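Local coordinates for adherence and virulence protein A (Streptococcus pneumoniae, PDB 6PON) that binds fibronectin and serves as an adherence and virulence factor of the pneumococcus, at residues Ala192-Leu195 against Gln196-Gln200; Leu202-Asp205 against Thr206-Leu210; Phe174-Lys177 against Asp178-Phe182. One frame throughout, in Å; residues are numbered along the deposited sequence.

Three local contacts, each between neighbours along the chain, illustrate how helix ends are finished in three successive helices of one chain. Interaction 1 spans the short helix 192-198 and its C-terminal exit, interaction 2 the start of the long helix 204-225, and interaction 3 the start of helix 178-187. Interactions 1 and 2 are partly buried and touch directly, the Q196 amide meeting the L202 carbonyl; interaction 3 is a surface contact that reaches interaction 1 through F199, packed on I176 and L181. Chemistry follows place: leucine and phenylalanine in 1, a polar helix start with a leucine pair behind it in 2, an isoleucine laid on a lysine stem in 3. All three touch the second subunit.

Interaction 1. Residues Ala192-Leu195 against Gln196-Gln200; sequences AKNL and QSLFQ
Four successive i to i+4 backbone bonds run through A192-Q200, from Q196 N on A192 O to F199 N on L195 O, the last of them 2.8 Å long, and F199 is the first residue to leave helical backbone angles. Beside that last bond the side chains of L195 and F199 also meet: methyl CD2 of L195 approaches the ring at CE2 of F199, 3.9 Å away. L195 O itself lies at the ring's edge, near its plane, 3.5 Å from CD2 of F199. This is the C-terminal end of helix 192-198, and its apolar side is extended by I184 of helix 178-187, which touches both L198 and F199; the F199 ring also meets F222 of the second subunit, with planes about 50° apart. One residue earlier in the chain, N194 crosses L198 at a slant, ND2 of N194 lying 3.6 Å from CD1 of L198. With CG of N194 anti to the backbone N (chi1 -158°), the amide stands out from the side of the helix, and ND2 is hydrogen-bonded to E189 O and Q188 OE1, from residues just before the helix. On another side of the helix Q196 runs extended beyond CG, with CG 3.4 Å from A192 O, and its NE2 is hydrogen-bonded to L202 O.

Interaction 2. Residues Leu202-Asp205 against Thr206-Leu210; sequences LGRD and TANEL
Backbone bonding in L202-L210 begins at G203, whose carbonyl accepts A207 N at 2.9 Å; N208 N on R204 O and E209 N on D205 O repeat the pattern, the last with a fairly straight N-H...O angle of 162°. Among the side chains, R204 and N208 lie alongside each other one turn apart and point the same way, CG of R204 being 3.9 Å from ND2 of N208, with guanidinium and amide planes turned 45° apart. The N208 amide carbon CG also stays 3.3 Å from R204 O. D205 holds its carboxylate between its own backbone N and carbonyl carbon (chi1 56°), which keeps the group close to the backbone, OD1 of D205 3.0 Å from T206 N. This is the first turn of helix 204-225, with G203 at the N-cap position, and the N-terminal segment of the protein meets it: S2 N bonds to D205 OD1, while D4 OD2 accepts both T206 OG1 and G203 N. These two donors and the helix start would probably favour the charged form of D4. On the apolar side L202 bridges forward, its CG 4.2 Å from CG2 of T206 and its CD2 4.2 Å from CD2 of L210. F244 of the second subunit packs on D205, T206 and E209, and F225 of that subunit covers L210.

Interaction 3. Residues Phe174-Lys177 against Asp178-Phe182; sequences FTIK and DEKLF
I176 rests its methyl CD1 on the first turn of the following helix, 3.6 Å from CG of K180 and 3.9 Å from CB of L181. The isoleucine and lysine side chains cross at about a right angle, so that the CG1-CD1 arm of I176 lies across the CB-CG stem of K180. That arm is directed there by the first torsion of I176, which sets CG1 anti to the backbone N (chi1 -176°). K180 then bends at its second torsion (62°) and carries its amine away from the isoleucine, toward a long, weak ion pair with E183.

The backbone holds this packing in place: L181 N donates to K177 O at 3.0 Å, with an N-H...O angle of 158°, and CB of L181 sits 3.4 Å from the same oxygen. F182 N repeats the pattern on D178 O. The NZ of K177 remains 5.5 Å from OE1 of E179, too far for contact, though the opposite charges may attract weakly.

Farther out, R223 of the second subunit makes a salt bridge with D178 OD1 and a hydrogen bond with I176 O, tying both the loop and the helix start to that subunit. F222 of the second subunit packs on L181, while F174 stacks on H9 and meets F226 of that subunit edge-to-face. The arrangement is that of a helix N-terminus, K177 at the N-cap of helix 178-187, with the preceding loop residue I176 packed on the first turn at a subunit interface.

Interaction 1. Residues Ala192-Leu195 against Gln196-Gln200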
loop_
_atom_site.group_PDB
_atom_site.type_symbol
_atom_site.label_atom_id
_atom_site.label_comp_id
_atom_site.label_asym_id
_atom_site.label_seq_id
_atom_site.Cartn_x
_atom_site.Cartn_y
_atom_site.Cartn_z
ATOM N N ALA B 192 5.760 -12.395 7.724
ATOM C CA ALA B 192 5.230 -12.572 9.072
ATOM C C ALA B 192 6.344 -12.548 10.109
ATOM O O ALA B 192 6.250 -11.858 11.133
ATOM C CB ALA B 192 4.457 -13.890 9.147
ATOM N N LYS B 193 7.434 -13.262 9.831
ATOM C CA LYS B 193 8.506 -13.384 10.807
ATOM C C LYS B 193 9.314 -12.102 10.924
ATOM O O LYS B 193 9.698 -11.714 12.030
ATOM C CB LYS B 193 9.409 -14.566 10.467
ATOM C CG LYS B 193 10.814 -14.466 11.076
ATOM C CD LYS B 193 11.351 -15.843 11.453
ATOM C CE LYS B 193 12.837 -15.803 11.732
ATOM N NZ LYS B 193 13.578 -16.202 10.516
ATOM N N ASN B 194 9.581 -11.412 9.817
ATOM C CA ASN B 194 10.339 -10.173 9.977
ATOM C C ASN B 194 9.504 -9.093 10.653
ATOM O O ASN B 194 10.051 -8.244 11.366
ATOM C CB ASN B 194 10.880 -9.671 8.641
ATOM C CG ASN B 194 12.066 -8.737 8.820
ATOM O OD1 ASN B 194 12.875 -8.930 9.731
ATOM N ND2 ASN B 194 12.165 -7.706 7.973
ATOM N N LEU B 195 8.183 -9.124 10.482
ATOM C CA LEU B 195 7.339 -8.189 11.215
ATOM C C LEU B 195 7.374 -8.479 12.713
ATOM O O LEU B 195 7.360 -7.552 13.537
ATOM C CB LEU B 195 5.916 -8.263 10.680
ATOM C CG LEU B 195 5.700 -7.751 9.255
ATOM C CD1 LEU B 195 4.399 -8.285 8.677
ATOM C CD2 LEU B 195 5.696 -6.236 9.253
ATOM N N GLN B 196 7.416 -9.761 13.093
ATOM C CA GLN B 196 7.483 -10.090 14.515
ATOM C C GLN B 196 8.786 -9.610 15.117
ATOM O O GLN B 196 8.820 -9.163 16.265
ATOM C CB GLN B 196 7.340 -11.589 14.733
ATOM C CG GLN B 196 5.963 -12.112 14.551
ATOM C CD GLN B 196 5.867 -13.538 15.031
ATOM O OE1 GLN B 196 6.400 -14.455 14.393
ATOM N NE2 GLN B 196 5.187 -13.741 16.168
ATOM N N SER B 197 9.867 -9.683 14.344
ATOM C CA SER B 197 11.155 -9.192 14.798
ATOM C C SER B 197 11.264 -7.672 14.741
ATOM O O SER B 197 12.032 -7.087 15.507
ATOM C CB SER B 197 12.261 -9.794 13.956
ATOM O OG SER B 197 13.387 -8.949 14.025
ATOM N N LEU B 198 10.555 -7.019 13.824
ATOM C CA LEU B 198 10.590 -5.561 13.799
ATOM C C LEU B 198 9.682 -4.957 14.876
ATOM O O LEU B 198 10.004 -3.919 15.467
ATOM C CB LEU B 198 10.196 -5.055 12.407
ATOM C CG LEU B 198 11.141 -5.410 11.243
ATOM C CD1 LEU B 198 10.470 -5.235 9.878
ATOM C CD2 LEU B 198 12.389 -4.575 11.313
ATOM N N PHE B 199 8.554 -5.585 15.160
ATOM C CA PHE B 199 7.555 -4.949 15.995
ATOM C C PHE B 199 7.293 -5.773 17.249
ATOM O O PHE B 199 7.375 -7.002 17.245
ATOM C CB PHE B 199 6.277 -4.687 15.192
ATOM C CG PHE B 199 6.499 -3.740 14.032
ATOM C CD1 PHE B 199 6.593 -2.380 14.243
ATOM C CD2 PHE B 199 6.655 -4.217 12.740
ATOM C CE1 PHE B 199 6.818 -1.506 13.182
ATOM C CE2 PHE B 199 6.873 -3.347 11.673
ATOM C CZ PHE B 199 6.957 -1.992 11.900
ATOM N N GLN B 200 7.035 -5.044 18.332
ATOM C CA GLN B 200 6.777 -5.591 19.655
ATOM C C GLN B 200 5.310 -5.976 19.796
ATOM O O GLN B 200 4.423 -5.209 19.417
ATOM C CB GLN B 200 7.143 -4.540 20.704
ATOM C CG GLN B 200 6.966 -4.967 22.134
ATOM C CD GLN B 200 7.177 -3.808 23.091
ATOM O OE1 GLN B 200 6.903 -2.656 22.751
ATOM N NE2 GLN B 200 7.671 -4.109 24.293
#

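Interaction 2. Residues Leu202-Asp205 against Thr206-Leu210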
loop_
_atom_site.group_PDB
_atom_site.type_symbol
_atom_site.label_atom_id
_atom_site.label_comp_id
_atom_site.label_asym_id
_atom_site.label_seq_id
_atom_site.Cartn_x
_atom_site.Cartn_y
_atom_site.Cartn_z
ATOM N N LEU B 202 3.528 -8.725 18.629
ATOM C CA LEU B 202 2.862 -9.334 17.486
ATOM C C LEU B 202 3.009 -10.843 17.615
ATOM O O LEU B 202 4.111 -11.374 17.449
ATOM C CB LEU B 202 3.461 -8.818 16.178
ATOM C CG LEU B 202 2.788 -7.577 15.576
ATOM C CD1 LEU B 202 2.459 -6.523 16.621
ATOM C CD2 LEU B 202 3.618 -6.978 14.437
ATOM N N GLY B 203 1.911 -11.529 17.958
ATOM C CA GLY B 203 1.877 -12.975 17.866
ATOM C C GLY B 203 1.945 -13.417 16.418
ATOM O O GLY B 203 1.880 -12.613 15.491
ATOM N N ARG B 204 2.071 -14.731 16.206
ATOM C CA ARG B 204 2.286 -15.213 14.840
ATOM C C ARG B 204 1.012 -15.070 14.001
ATOM O O ARG B 204 1.072 -14.666 12.834
ATOM C CB ARG B 204 2.818 -16.657 14.863
ATOM C CG ARG B 204 2.434 -17.531 13.658
ATOM C CD ARG B 204 2.915 -19.008 13.735
ATOM N NE ARG B 204 2.439 -19.744 14.914
ATOM C CZ ARG B 204 1.205 -20.223 15.084
ATOM N NH1 ARG B 204 0.252 -20.012 14.172
ATOM N NH2 ARG B 204 0.930 -20.881 16.201
ATOM N N ASP B 205 -0.157 -15.321 14.593
ATOM C CA ASP B 205 -1.393 -15.131 13.838
ATOM C C ASP B 205 -1.619 -13.664 13.496
ATOM O O ASP B 205 -1.968 -13.334 12.356
ATOM C CB ASP B 205 -2.591 -15.701 14.597
ATOM C CG ASP B 205 -2.757 -15.121 16.008
ATOM O OD1 ASP B 205 -1.758 -14.753 16.679
ATOM O OD2 ASP B 205 -3.927 -15.058 16.450
ATOM N N THR B 206 -1.421 -12.771 14.464
ATOM C CA THR B 206 -1.457 -11.339 14.179
ATOM C C THR B 206 -0.512 -10.990 13.034
ATOM O O THR B 206 -0.882 -10.259 12.109
ATOM C CB THR B 206 -1.097 -10.542 15.445
ATOM O OG1 THR B 206 -2.022 -10.864 16.486
ATOM C CG2 THR B 206 -1.161 -9.045 15.202
ATOM N N ALA B 207 0.712 -11.526 13.062
ATOM C CA ALA B 207 1.682 -11.149 12.044
ATOM C C ALA B 207 1.349 -11.751 10.687
ATOM O O ALA B 207 1.675 -11.155 9.650
ATOM C CB ALA B 207 3.085 -11.551 12.468
ATOM N N ASN B 208 0.723 -12.929 10.655
ATOM C CA ASN B 208 0.279 -13.440 9.365
ATOM C C ASN B 208 -0.767 -12.518 8.774
ATOM O O ASN B 208 -0.735 -12.217 7.572
ATOM C CB ASN B 208 -0.273 -14.860 9.490
ATOM C CG ASN B 208 0.806 -15.878 9.746
ATOM O OD1 ASN B 208 1.969 -15.625 9.467
ATOM N ND2 ASN B 208 0.430 -17.038 10.297
ATOM N N GLU B 209 -1.691 -12.046 9.615
ATOM C CA GLU B 209 -2.740 -11.151 9.146
ATOM C C GLU B 209 -2.153 -9.840 8.655
ATOM O O GLU B 209 -2.525 -9.352 7.586
ATOM C CB GLU B 209 -3.759 -10.892 10.257
ATOM C CG GLU B 209 -4.790 -9.821 9.899
ATOM C CD GLU B 209 -5.796 -10.276 8.849
ATOM O OE1 GLU B 209 -5.751 -11.460 8.445
ATOM O OE2 GLU B 209 -6.652 -9.455 8.446
ATOM N N LEU B 210 -1.220 -9.264 9.411
ATOM C CA LEU B 210 -0.565 -8.051 8.949
ATOM C C LEU B 210 0.185 -8.305 7.645
ATOM O O LEU B 210 0.053 -7.529 6.687
ATOM C CB LEU B 210 0.373 -7.510 10.018
ATOM C CG LEU B 210 0.966 -6.130 9.713
ATOM C CD1 LEU B 210 -0.120 -5.118 9.348
ATOM C CD2 LEU B 210 1.845 -5.608 10.862
#

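Interaction 3. Residues Phe174-Lys177 against Asp178-Phe182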
loop_
_atom_site.group_PDB
_atom_site.type_symbol
_atom_site.label_atom_id
_atom_site.label_comp_id
_atom_site.label_asym_id
_atom_site.label_seq_id
_atom_site.Cartn_x
_atom_site.Cartn_y
_atom_site.Cartn_z
ATOM N N PHE B 174 2.039 0.713 17.443
ATOM C CA PHE B 174 0.974 1.699 17.602
ATOM C C PHE B 174 1.512 3.123 17.545
ATOM O O PHE B 174 0.792 4.031 17.132
ATOM C CB PHE B 174 0.232 1.477 18.933
ATOM C CG PHE B 174 -0.655 0.267 18.945
ATOM C CD1 PHE B 174 -1.932 0.327 18.430
ATOM C CD2 PHE B 174 -0.213 -0.927 19.466
ATOM C CE1 PHE B 174 -2.755 -0.786 18.424
ATOM C CE2 PHE B 174 -1.025 -2.038 19.466
ATOM C CZ PHE B 174 -2.301 -1.964 18.939
ATOM N N THR B 175 2.759 3.337 17.958
ATOM C CA THR B 175 3.285 4.680 18.196
ATOM C C THR B 175 4.460 5.042 17.310
ATOM O O THR B 175 4.975 6.157 17.433
ATOM C CB THR B 175 3.729 4.840 19.655
ATOM O OG1 THR B 175 4.745 3.863 19.941
ATOM C CG2 THR B 175 2.561 4.632 20.597
ATOM N N ILE B 176 4.921 4.138 16.443
ATOM C CA ILE B 176 6.078 4.448 15.611
ATOM C C ILE B 176 5.744 5.606 14.688
ATOM O O ILE B 176 4.606 5.747 14.214
ATOM C CB ILE B 176 6.509 3.216 14.808
ATOM C CG1 ILE B 176 7.788 3.533 14.024
ATOM C CG2 ILE B 176 5.350 2.755 13.896
ATOM C CD1 ILE B 176 8.168 2.467 12.997
ATOM N N LYS B 177 6.738 6.451 14.442
ATOM C CA LYS B 177 6.557 7.669 13.674
ATOM C C LYS B 177 6.525 7.378 12.176
ATOM O O LYS B 177 7.048 6.368 11.692
ATOM C CB LYS B 177 7.669 8.665 13.995
ATOM C CG LYS B 177 7.709 9.048 15.465
ATOM C CD LYS B 177 8.705 10.178 15.730
ATOM C CE LYS B 177 8.036 11.548 15.810
ATOM N NZ LYS B 177 7.921 12.243 14.497
ATOM N N ASP B 178 5.888 8.291 11.443
ATOM C CA ASP B 178 5.749 8.132 10.002
ATOM C C ASP B 178 7.091 7.837 9.344
ATOM O O ASP B 178 7.224 6.888 8.561
ATOM C CB ASP B 178 5.127 9.389 9.401
ATOM C CG ASP B 178 3.607 9.412 9.498
ATOM O OD1 ASP B 178 2.999 8.390 9.888
ATOM O OD2 ASP B 178 3.017 10.458 9.134
ATOM N N GLU B 179 8.103 8.634 9.675
ATOM C CA GLU B 179 9.377 8.558 8.976
ATOM C C GLU B 179 10.010 7.180 9.125
ATOM O O GLU B 179 10.452 6.571 8.139
ATOM C CB GLU B 179 10.286 9.662 9.510
ATOM C CG GLU B 179 11.774 9.448 9.363
ATOM C CD GLU B 179 12.543 10.386 10.287
ATOM O OE1 GLU B 179 11.892 11.291 10.886
ATOM O OE2 GLU B 179 13.784 10.211 10.420
ATOM N N LYS B 180 10.050 6.664 10.356
ATOM C CA LYS B 180 10.611 5.338 10.591
ATOM C C LYS B 180 9.765 4.257 9.927
ATOM O O LYS B 180 10.306 3.303 9.347
ATOM C CB LYS B 180 10.738 5.086 12.095
ATOM C CG LYS B 180 11.456 3.799 12.443
ATOM C CD LYS B 180 12.876 3.839 11.933
ATOM C CE LYS B 180 13.727 2.739 12.539
ATOM N NZ LYS B 180 15.183 2.901 12.185
ATOM N N LEU B 181 8.433 4.407 9.969
ATOM C CA LEU B 181 7.555 3.371 9.432
ATOM C C LEU B 181 7.670 3.279 7.919
ATOM O O LEU B 181 7.673 2.178 7.360
ATOM C CB LEU B 181 6.103 3.636 9.850
ATOM C CG LEU B 181 5.019 2.673 9.335
ATOM C CD1 LEU B 181 5.312 1.229 9.739
ATOM C CD2 LEU B 181 3.639 3.095 9.814
ATOM N N PHE B 182 7.749 4.431 7.246
ATOM C CA PHE B 182 7.884 4.455 5.791
ATOM C C PHE B 182 9.166 3.752 5.356
ATOM O O PHE B 182 9.145 2.866 4.494
ATOM C CB PHE B 182 7.852 5.911 5.308
ATOM C CG PHE B 182 7.649 6.072 3.831
ATOM C CD1 PHE B 182 8.723 5.968 2.952
ATOM C CD2 PHE B 182 6.394 6.368 3.321
ATOM C CE1 PHE B 182 8.547 6.136 1.588
ATOM C CE2 PHE B 182 6.203 6.527 1.957
ATOM C CZ PHE B 182 7.284 6.413 1.089
#